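Local coordinates for probable adhesion protein (Pseudomonas aeruginosa PAO1, PDB 6R3Z) that binds a divalent metal ion, here nickel, and probably delivers ferrous iron to a membrane transporter as the periplasmic solute-binding protein of an uptake system, at residues G10-P15 and D57-N62; H14-Y19 and P110-S115; A161-A166 and A275-G280; A168-V173 and D219-F224. All coordinates share one frame; numbering follows the deposited sequence.

Interaction 1 (G10-P15 and D57-N62)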
# COMPACT_ATOMS: atom_id res chain seq x y z
N GLY A 10 -17.60 -1.92 -2.70
CA GLY A 10 -16.91 -0.90 -1.93
C GLY A 10 -15.44 -1.23 -1.77
O GLY A 10 -15.07 -2.41 -1.69
N ILE A 11 -14.59 -0.20 -1.78
CA ILE A 11 -13.15 -0.28 -1.57
C ILE A 11 -12.75 0.73 -0.50
O ILE A 11 -13.49 1.70 -0.27
CB ILE A 11 -12.31 -0.17 -2.86
CG1 ILE A 11 -12.44 1.23 -3.53
CG2 ILE A 11 -12.62 -1.33 -3.82
CD1 ILE A 11 -11.45 2.32 -2.96
N THR A 12 -11.56 0.57 0.09
CA THR A 12 -11.16 1.43 1.20
C THR A 12 -9.94 2.31 0.93
O THR A 12 -9.88 3.43 1.45
CB THR A 12 -10.93 0.59 2.47
OG1 THR A 12 -9.79 -0.24 2.27
CG2 THR A 12 -12.14 -0.28 2.84
N LEU A 13 -8.93 1.77 0.25
CA LEU A 13 -7.67 2.46 -0.05
C LEU A 13 -7.44 2.46 -1.57
O LEU A 13 -7.91 1.55 -2.26
CB LEU A 13 -6.48 1.77 0.66
CG LEU A 13 -6.65 1.51 2.18
CD1 LEU A 13 -5.60 0.54 2.67
CD2 LEU A 13 -6.58 2.82 3.00
N HIS A 14 -6.70 3.47 -2.06
CA HIS A 14 -6.41 3.64 -3.49
C HIS A 14 -5.95 2.35 -4.20
O HIS A 14 -6.51 2.05 -5.25
CB HIS A 14 -5.40 4.77 -3.74
CG HIS A 14 -5.93 6.12 -3.43
ND1 HIS A 14 -6.08 6.56 -2.13
CD2 HIS A 14 -6.31 7.12 -4.26
CE1 HIS A 14 -6.53 7.80 -2.21
NE2 HIS A 14 -6.71 8.17 -3.47
N PRO A 15 -4.98 1.57 -3.64
CA PRO A 15 -4.54 0.34 -4.35
C PRO A 15 -5.69 -0.61 -4.60
O PRO A 15 -5.73 -1.19 -5.68
CB PRO A 15 -3.49 -0.25 -3.40
CG PRO A 15 -2.93 0.95 -2.69
CD PRO A 15 -4.18 1.76 -2.41
N ASP A 57 -23.15 -4.01 -2.44
CA ASP A 57 -23.40 -5.45 -2.39
C ASP A 57 -22.30 -6.19 -1.65
O ASP A 57 -22.51 -7.33 -1.23
CB ASP A 57 -23.52 -6.02 -3.81
CG ASP A 57 -24.66 -5.39 -4.55
OD1 ASP A 57 -25.81 -5.49 -4.08
OD2 ASP A 57 -24.39 -4.73 -5.57
N VAL A 58 -21.10 -5.60 -1.60
CA VAL A 58 -19.90 -6.20 -1.00
C VAL A 58 -18.85 -5.13 -0.74
O VAL A 58 -18.79 -4.14 -1.49
CB VAL A 58 -19.32 -7.37 -1.89
CG1 VAL A 58 -18.93 -6.88 -3.30
CG2 VAL A 58 -18.15 -8.09 -1.21
N VAL A 59 -18.03 -5.33 0.31
CA VAL A 59 -16.91 -4.43 0.58
C VAL A 59 -15.61 -5.25 0.58
O VAL A 59 -15.53 -6.26 1.28
CB VAL A 59 -17.05 -3.62 1.92
CG1 VAL A 59 -15.85 -2.70 2.13
CG2 VAL A 59 -18.35 -2.81 1.97
N VAL A 60 -14.61 -4.80 -0.19
CA VAL A 60 -13.28 -5.39 -0.24
C VAL A 60 -12.46 -4.70 0.86
O VAL A 60 -12.42 -3.47 0.92
CB VAL A 60 -12.62 -5.24 -1.64
CG1 VAL A 60 -11.14 -5.66 -1.61
CG2 VAL A 60 -13.39 -6.06 -2.68
N LEU A 61 -11.82 -5.51 1.72
CA LEU A 61 -11.03 -5.00 2.84
C LEU A 61 -9.58 -5.45 2.81
O LEU A 61 -9.27 -6.59 2.45
CB LEU A 61 -11.60 -5.48 4.19
CG LEU A 61 -12.99 -5.02 4.65
CD1 LEU A 61 -13.29 -5.54 6.05
CD2 LEU A 61 -13.10 -3.51 4.65
N ASN A 62 -8.68 -4.56 3.26
CA ASN A 62 -7.28 -4.87 3.48
C ASN A 62 -7.34 -5.85 4.69
O ASN A 62 -6.72 -6.92 4.66
CB ASN A 62 -6.50 -3.57 3.82
CG ASN A 62 -5.19 -3.82 4.52
OD1 ASN A 62 -5.12 -3.80 5.76
ND2 ASN A 62 -4.12 -4.09 3.76
O HOH W 1 -10.37 -1.94 -0.06
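Gly10 and Val59 pair as neighbours on the parallel strands 8-11 and 58-61, in the middle of the four-stranded parallel sheet of the N-terminal lobe of this cluster 9 solute-binding protein. Two nearly straight backbone bonds hold them: Gly10 N gives its hydrogen to Val58 O at 2.8 Å, and Val60 N gives its own to Gly10 O at 2.9 Å. Past Ile11 the strands part, and a water fills the gap, accepting from Thr12 N and donating to Val60 O. The side chain of Thr12 spans the widening space. From CB, its methyl CG2 stands beside the backbone N (chi1 68° for OG1), which directs it at strand 58-61; there it lies 3.7 Å from Val60 O and 3.8 Å from Leu61 CD2, the threonine and leucine side chains crossing at about a right angle. The other branch, OG1, is hydrogen-bonded to Asp67, whose carboxylate also takes the backbone N-H of Asn62 and so bridges the two strand ends. OD1 of Asn62 accepts from the backbone N of His66, a metal ligand, and ND2 is hydrogen-bonded to Tyr16 OH. At the edge of the contact, Leu13 CD1 reaches to 4.4 Å from Asn62 CB.

Interaction 2 (H14-Y19 and P110-S115). With NI (nickel (II) ion), chain B.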
# COMPACT_ATOMS: atom_id res chain seq x y z
N HIS A 14 -6.70 3.47 -2.06
CA HIS A 14 -6.41 3.64 -3.49
C HIS A 14 -5.95 2.35 -4.20
O HIS A 14 -6.51 2.05 -5.25
CB HIS A 14 -5.40 4.77 -3.74
CG HIS A 14 -5.93 6.12 -3.43
ND1 HIS A 14 -6.08 6.56 -2.13
CD2 HIS A 14 -6.31 7.12 -4.26
CE1 HIS A 14 -6.53 7.80 -2.21
NE2 HIS A 14 -6.71 8.17 -3.47
N PRO A 15 -4.98 1.57 -3.64
CA PRO A 15 -4.54 0.34 -4.35
C PRO A 15 -5.69 -0.61 -4.60
O PRO A 15 -5.73 -1.19 -5.68
CB PRO A 15 -3.49 -0.25 -3.40
CG PRO A 15 -2.93 0.95 -2.69
CD PRO A 15 -4.18 1.76 -2.41
N TYR A 16 -6.65 -0.72 -3.64
CA TYR A 16 -7.81 -1.62 -3.81
C TYR A 16 -8.75 -1.14 -4.90
O TYR A 16 -9.29 -1.97 -5.62
CB TYR A 16 -8.51 -1.91 -2.48
CG TYR A 16 -7.57 -2.61 -1.52
CD1 TYR A 16 -7.38 -3.99 -1.57
CD2 TYR A 16 -6.76 -1.88 -0.66
CE1 TYR A 16 -6.44 -4.63 -0.75
CE2 TYR A 16 -5.80 -2.50 0.15
CZ TYR A 16 -5.65 -3.88 0.10
OH TYR A 16 -4.69 -4.47 0.90
N TYR A 17 -8.88 0.19 -5.08
CA TYR A 17 -9.66 0.74 -6.20
C TYR A 17 -9.01 0.23 -7.51
O TYR A 17 -9.70 -0.27 -8.41
CB TYR A 17 -9.68 2.28 -6.19
CG TYR A 17 -10.57 2.83 -7.29
CD1 TYR A 17 -10.08 3.00 -8.59
CD2 TYR A 17 -11.92 3.08 -7.06
CE1 TYR A 17 -10.91 3.45 -9.62
CE2 TYR A 17 -12.76 3.52 -8.09
CZ TYR A 17 -12.25 3.69 -9.37
OH TYR A 17 -13.04 4.15 -10.39
N SER A 18 -7.67 0.33 -7.60
CA SER A 18 -6.93 -0.14 -8.79
C SER A 18 -7.11 -1.64 -9.03
O SER A 18 -7.42 -2.04 -10.17
CB SER A 18 -5.45 0.23 -8.70
OG SER A 18 -5.25 1.62 -8.88
N TYR A 19 -7.01 -2.46 -7.97
CA TYR A 19 -7.18 -3.91 -8.11
C TYR A 19 -8.58 -4.21 -8.63
O TYR A 19 -8.71 -4.88 -9.64
CB TYR A 19 -7.02 -4.65 -6.77
CG TYR A 19 -5.72 -4.54 -6.01
CD1 TYR A 19 -4.56 -4.05 -6.61
CD2 TYR A 19 -5.65 -4.93 -4.67
CE1 TYR A 19 -3.36 -3.94 -5.89
CE2 TYR A 19 -4.47 -4.79 -3.94
CZ TYR A 19 -3.32 -4.33 -4.55
OH TYR A 19 -2.20 -4.22 -3.77
N PRO A 110 0.67 -3.96 7.98
CA PRO A 110 -0.53 -4.05 7.12
C PRO A 110 -0.35 -3.58 5.67
O PRO A 110 -1.33 -3.62 4.92
CB PRO A 110 -1.54 -3.18 7.87
CG PRO A 110 -0.70 -2.11 8.51
CD PRO A 110 0.63 -2.76 8.85
N HIS A 111 0.85 -3.08 5.30
CA HIS A 111 1.11 -2.52 3.95
C HIS A 111 1.41 -3.57 2.87
O HIS A 111 2.33 -3.39 2.06
CB HIS A 111 2.24 -1.48 4.02
CG HIS A 111 1.95 -0.35 4.96
ND1 HIS A 111 2.30 -0.43 6.30
CD2 HIS A 111 1.38 0.86 4.72
CE1 HIS A 111 1.93 0.73 6.83
NE2 HIS A 111 1.35 1.53 5.92
N THR A 112 0.63 -4.67 2.86
CA THR A 112 0.79 -5.78 1.90
C THR A 112 0.61 -5.29 0.45
O THR A 112 1.23 -5.86 -0.48
CB THR A 112 -0.20 -6.90 2.21
OG1 THR A 112 -1.53 -6.39 2.05
CG2 THR A 112 -0.01 -7.49 3.63
N PHE A 113 -0.22 -4.23 0.25
CA PHE A 113 -0.46 -3.66 -1.09
C PHE A 113 0.80 -3.03 -1.70
O PHE A 113 0.83 -2.81 -2.90
CB PHE A 113 -1.63 -2.66 -1.08
CG PHE A 113 -1.58 -1.68 0.07
CD1 PHE A 113 -0.92 -0.45 -0.07
CD2 PHE A 113 -2.21 -1.97 1.28
CE1 PHE A 113 -0.90 0.46 0.99
CE2 PHE A 113 -2.16 -1.05 2.35
CZ PHE A 113 -1.49 0.15 2.20
N LEU A 114 1.83 -2.75 -0.89
CA LEU A 114 3.07 -2.19 -1.45
C LEU A 114 4.09 -3.30 -1.72
O LEU A 114 5.22 -3.25 -1.27
CB LEU A 114 3.63 -1.03 -0.62
CG LEU A 114 2.68 0.17 -0.44
CD1 LEU A 114 3.17 1.12 0.63
CD2 LEU A 114 2.44 0.90 -1.75
N SER A 115 3.64 -4.34 -2.41
CA SER A 115 4.44 -5.50 -2.80
C SER A 115 3.81 -6.00 -4.08
O SER A 115 2.58 -6.12 -4.14
CB SER A 115 4.35 -6.61 -1.76
OG SER A 115 4.71 -7.88 -2.30
NI NI B . 0.29 3.41 6.33
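Phe113 is the bump of this contact, and Pro15, Tyr16 and Tyr19 from the first turns of helix 14-24 form the hollow that receives it. Phe113 lies within a type I beta turn, His111 to Leu114, in the loop that carries one of the six histidines of the nickel site. Its CG sits between the backbone N and the carbonyl carbon (chi1 46°), and this torsion sends the ring towards the helix. Pro15 makes one wall: its CG lies 3.6 Å from Phe113 CD1, while its CB meets the phenylalanine CB at 3.8 Å. Tyr16 makes another, its ring inclined at 73° to that of Phe113, with CE2 3.8 Å from Phe113 CD2. The Tyr16 hydroxyl comes to the rim of the phenylalanine ring, near its plane, with OH 3.5 Å from CD2. Tyr19 closes the base, its OH 3.2 Å from Phe113 CB. Both phenol groups also have polar partners on helix 116-133, Tyr16 with Gln122 and Tyr19 with Ser119. His111 points away from the helix towards the metal, its ND1 hydrogen-bonded to Asn109, a second-shell partner that would fix the turn of the imidazole. His41, His66, His177, His199 and His250 complete the coordination of the nickel; His111 NE2 stands 2.2 Å from it.

Interaction 3 (A161-A166 and A275-G280). With EDO (1,2-ethanediol), chain I.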
# COMPACT_ATOMS: atom_id res chain seq x y z
N ALA A 161 15.38 -4.46 -14.67
CA ALA A 161 16.23 -4.37 -15.87
C ALA A 161 17.20 -3.18 -15.77
O ALA A 161 18.17 -3.10 -16.54
CB ALA A 161 15.36 -4.23 -17.12
N ARG A 162 16.96 -2.25 -14.79
CA ARG A 162 17.83 -1.11 -14.57
C ARG A 162 18.74 -1.34 -13.36
O ARG A 162 19.53 -0.46 -13.00
CB ARG A 162 17.00 0.17 -14.43
CG ARG A 162 16.51 0.66 -15.79
CD ARG A 162 15.05 1.00 -15.83
NE ARG A 162 14.69 1.51 -17.16
CZ ARG A 162 14.07 0.81 -18.10
NH1 ARG A 162 13.80 1.36 -19.28
NH2 ARG A 162 13.70 -0.45 -17.87
N LEU A 163 18.65 -2.53 -12.74
CA LEU A 163 19.48 -2.84 -11.57
C LEU A 163 20.68 -3.70 -11.99
O LEU A 163 20.48 -4.85 -12.38
CB LEU A 163 18.67 -3.55 -10.49
CG LEU A 163 19.44 -3.85 -9.20
CD1 LEU A 163 19.72 -2.55 -8.40
CD2 LEU A 163 18.74 -4.91 -8.37
N ASN A 164 21.91 -3.15 -11.88
CA ASN A 164 23.10 -3.92 -12.23
C ASN A 164 23.43 -4.99 -11.21
O ASN A 164 23.51 -6.17 -11.55
CB ASN A 164 24.32 -3.01 -12.44
CG ASN A 164 24.28 -2.30 -13.76
OD1 ASN A 164 23.55 -1.32 -13.93
ND2 ASN A 164 25.05 -2.78 -14.73
N LYS A 165 23.65 -4.56 -9.98
CA LYS A 165 24.07 -5.42 -8.88
C LYS A 165 23.20 -5.23 -7.66
O LYS A 165 22.62 -4.15 -7.44
CB LYS A 165 25.51 -5.04 -8.46
CG LYS A 165 26.56 -5.17 -9.55
CD LYS A 165 27.95 -4.88 -9.00
CE LYS A 165 29.05 -5.39 -9.90
NZ LYS A 165 29.17 -4.59 -11.14
N ALA A 166 23.21 -6.25 -6.81
CA ALA A 166 22.58 -6.19 -5.50
C ALA A 166 23.44 -5.20 -4.69
O ALA A 166 24.62 -5.01 -5.01
CB ALA A 166 22.65 -7.57 -4.87
N ALA A 275 18.39 4.40 -5.79
CA ALA A 275 19.09 4.44 -4.50
C ALA A 275 20.22 3.39 -4.48
O ALA A 275 21.35 3.69 -4.08
CB ALA A 275 18.11 4.19 -3.36
N ILE A 276 19.93 2.17 -4.96
CA ILE A 276 20.95 1.11 -4.99
C ILE A 276 22.07 1.48 -6.00
O ILE A 276 23.25 1.38 -5.67
CB ILE A 276 20.33 -0.28 -5.30
CG1 ILE A 276 19.29 -0.71 -4.22
CG2 ILE A 276 21.44 -1.34 -5.49
CD1 ILE A 276 18.29 -1.85 -4.67
N GLN A 277 21.69 1.90 -7.21
CA GLN A 277 22.63 2.30 -8.26
C GLN A 277 23.57 3.41 -7.77
O GLN A 277 24.78 3.35 -8.02
CB GLN A 277 21.88 2.74 -9.53
CG GLN A 277 21.08 1.62 -10.23
CD GLN A 277 21.91 0.60 -10.97
OE1 GLN A 277 22.00 -0.57 -10.57
NE2 GLN A 277 22.53 1.00 -12.08
N GLU A 278 23.03 4.39 -7.01
CA GLU A 278 23.79 5.52 -6.47
C GLU A 278 24.65 5.18 -5.24
O GLU A 278 25.43 6.02 -4.79
CB GLU A 278 22.88 6.73 -6.18
CG GLU A 278 22.27 7.37 -7.43
CD GLU A 278 21.33 8.54 -7.20
OE1 GLU A 278 21.12 8.94 -6.03
OE2 GLU A 278 20.78 9.06 -8.20
N SER A 279 24.50 3.95 -4.69
CA SER A 279 25.29 3.51 -3.54
C SER A 279 26.68 3.02 -3.95
O SER A 279 27.56 2.91 -3.10
CB SER A 279 24.54 2.48 -2.70
OG SER A 279 24.50 1.20 -3.31
N GLY A 280 26.87 2.77 -5.24
CA GLY A 280 28.13 2.32 -5.82
C GLY A 280 28.55 3.13 -7.03
O GLY A 280 28.04 4.23 -7.27
C1 EDO I . 11.70 -0.87 -21.89
O1 EDO I . 11.75 0.30 -21.08
C2 EDO I . 11.35 -2.10 -21.02
O2 EDO I . 12.30 -2.25 -19.96
O HOH W 2 23.40 -1.85 -8.68
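Gln277 OE1 is gripped by two donors: the backbone N of Asn164 at 2.9 Å and a water that also accepts from Lys165 N. The amide belongs to the C-terminal part of helix 260-277, close to the end of the modelled chain, and fastens that helix to the loop 161-166 between helix 138-160 and strand 172-175, at the surface of the C-terminal lobe. The Gln277 chain bends at its second torsion (chi2 -73°), which brings its amide alongside the loop backbone. The amide nitrogen is used as well: Gln277 NE2 donates to Asn164 OD1 at 3.1 Å. The two side-chain amides lie nearly coplanar, their planes 25° apart, and the acceptor sits close to the plane of the glutamine amide. Asn164 is thus held twice, by its backbone N-H and by its side-chain oxygen. Next to these bonds Leu163 CD1 packs on Ile276 CG2 at 3.6 Å, and that methyl also lies 3.6 Å from the carbonyl oxygen Lys165 O. Ile276 also touches Phe187. Ile276 O, just ahead of the type I turn Gln277 to Gly280, accepts from both the backbone N and the hydroxyl of Ser279. Near the start of the loop, Arg162 holds an ethanediol, probably from the crystallisation liquor, with NH1 donating to its O1 at 2.9 Å and NH2 to its O2 at 3.1 Å.

Interaction 4 (A168-V173 and D219-F224)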
# COMPACT_ATOMS: atom_id res chain seq x y z
N ALA A 168 25.82 -3.51 -1.66
CA ALA A 168 26.85 -4.10 -0.80
C ALA A 168 26.24 -4.46 0.57
O ALA A 168 25.14 -4.01 0.89
CB ALA A 168 28.01 -3.14 -0.63
N ALA A 169 26.95 -5.29 1.36
CA ALA A 169 26.49 -5.73 2.68
C ALA A 169 26.20 -4.58 3.66
O ALA A 169 25.36 -4.75 4.55
CB ALA A 169 27.49 -6.69 3.29
N ASP A 170 26.89 -3.43 3.49
CA ASP A 170 26.72 -2.25 4.37
C ASP A 170 25.57 -1.31 3.96
O ASP A 170 25.44 -0.21 4.53
CB ASP A 170 28.06 -1.47 4.46
CG ASP A 170 28.47 -0.70 3.22
OD1 ASP A 170 27.98 -1.03 2.11
OD2 ASP A 170 29.30 0.24 3.34
N PHE A 171 24.75 -1.71 2.97
CA PHE A 171 23.65 -0.86 2.50
C PHE A 171 22.44 -0.94 3.44
O PHE A 171 21.49 -1.67 3.17
CB PHE A 171 23.28 -1.19 1.05
CG PHE A 171 22.28 -0.25 0.41
CD1 PHE A 171 22.66 1.03 0.02
CD2 PHE A 171 20.97 -0.66 0.18
CE1 PHE A 171 21.74 1.88 -0.61
CE2 PHE A 171 20.06 0.19 -0.46
CZ PHE A 171 20.46 1.46 -0.84
N ARG A 172 22.51 -0.21 4.56
CA ARG A 172 21.39 -0.18 5.50
C ARG A 172 20.41 0.90 5.08
O ARG A 172 20.81 1.97 4.64
CB ARG A 172 21.85 0.00 6.94
CG ARG A 172 22.39 -1.28 7.60
CD ARG A 172 22.60 -1.04 9.09
NE ARG A 172 23.28 -2.15 9.77
CZ ARG A 172 22.66 -3.20 10.30
NH1 ARG A 172 21.34 -3.33 10.18
NH2 ARG A 172 23.35 -4.14 10.93
N VAL A 173 19.12 0.60 5.26
CA VAL A 173 17.99 1.42 4.84
C VAL A 173 17.10 1.80 6.03
O VAL A 173 16.84 0.97 6.89
CB VAL A 173 17.17 0.57 3.80
CG1 VAL A 173 15.78 1.12 3.53
CG2 VAL A 173 17.95 0.39 2.50
N ASP A 219 25.39 3.40 10.74
CA ASP A 219 25.83 3.79 9.40
C ASP A 219 24.74 3.52 8.34
O ASP A 219 24.97 2.85 7.33
CB ASP A 219 27.19 3.14 9.04
CG ASP A 219 27.90 3.76 7.84
OD1 ASP A 219 27.59 4.94 7.50
OD2 ASP A 219 28.77 3.08 7.26
N VAL A 220 23.52 4.03 8.60
CA VAL A 220 22.40 3.89 7.66
C VAL A 220 22.77 4.73 6.43
O VAL A 220 23.26 5.85 6.58
CB VAL A 220 21.04 4.27 8.30
CG1 VAL A 220 19.92 4.38 7.25
CG2 VAL A 220 20.66 3.28 9.39
N LYS A 221 22.60 4.16 5.24
CA LYS A 221 23.01 4.80 3.99
C LYS A 221 21.93 5.67 3.36
O LYS A 221 22.23 6.74 2.81
CB LYS A 221 23.53 3.75 2.98
CG LYS A 221 24.73 2.92 3.47
CD LYS A 221 26.01 3.75 3.68
CE LYS A 221 27.12 2.93 4.31
NZ LYS A 221 28.33 3.77 4.58
N VAL A 222 20.68 5.19 3.38
CA VAL A 222 19.58 5.89 2.73
C VAL A 222 18.35 5.96 3.63
O VAL A 222 18.16 5.08 4.47
CB VAL A 222 19.22 5.30 1.33
CG1 VAL A 222 20.44 5.21 0.41
CG2 VAL A 222 18.52 3.95 1.44
N ILE A 223 17.52 6.98 3.41
CA ILE A 223 16.23 7.12 4.07
C ILE A 223 15.16 7.36 2.98
O ILE A 223 15.36 8.20 2.09
CB ILE A 223 16.19 8.15 5.24
CG1 ILE A 223 14.84 8.09 6.01
CG2 ILE A 223 16.52 9.58 4.75
CD1 ILE A 223 14.90 8.55 7.49
N PHE A 224 14.05 6.61 3.06
CA PHE A 224 12.91 6.77 2.17
C PHE A 224 11.81 7.50 2.92
O PHE A 224 11.26 6.96 3.89
CB PHE A 224 12.41 5.44 1.60
CG PHE A 224 13.40 4.71 0.73
CD1 PHE A 224 13.66 5.13 -0.57
CD2 PHE A 224 14.10 3.61 1.22
CE1 PHE A 224 14.60 4.46 -1.37
CE2 PHE A 224 15.05 2.95 0.43
CZ PHE A 224 15.27 3.36 -0.88
O HOH W 3 26.10 0.36 7.17
O HOH W 4 30.22 1.44 5.63
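With CG anti to the backbone N (chi1 -172°), Phe171 turns its ring towards Val222, while Lys221, bent at chi2 (-65°), folds its chain back along Asp170. Phe171 CE1 meets Val222 CG1 at 3.7 Å. The lysine lays CG 3.4 Å from Asp170 O and ends at a carboxylate pair: NZ forms a salt bridge with Asp219 OD2 at 2.8 Å, from above the carboxylate plane, and a long one with Asp170 OD2 at 3.9 Å. A water donating to both OD2 atoms joins the acids, whose like charges the lysine would temper. Between the backbones, Lys221 N donates to Arg172 O at 2.9 Å, and Val222 N adds a weak bond to that oxygen. Val173 and Val222 then pair in parallel, side chains on one face, CG2 to CG2 at 3.8 Å, and Val173 CG1 lies in the plane of the Phe224 ring, at its edge, 3.7 Å from CE2. Strands 172-175 and 220-226 are the central pair of the C-terminal lobe's parallel sheet, flanked by strands 193-194 and 244-248; on the face bearing Val173 and Val222, helix 260-277 packs against Phe171 through Ile276 and against Phe224 through Ala275.

From the N terminus, interactions 1 and 2 leave from the same stretch: strand 8-11 pairs with 58-61, closing a loop of 41 residues, and helix 14-24 then reaches on to the loop 110-115. The two touch through Asn62 and Tyr16, so the N-terminal sheet and the metal-site loop are joined. Both close before the C-terminal lobe's contacts open. There interaction 4, pairing 168-173 with 219-224, nests inside the longer loop closed by interaction 3, and they touch through Phe171 and Ser279. Interactions 1 and 4 each join the two central strands of a parallel sheet, one in each lobe, on opposite sides of the chain's centre, with their centres about 35 Å apart.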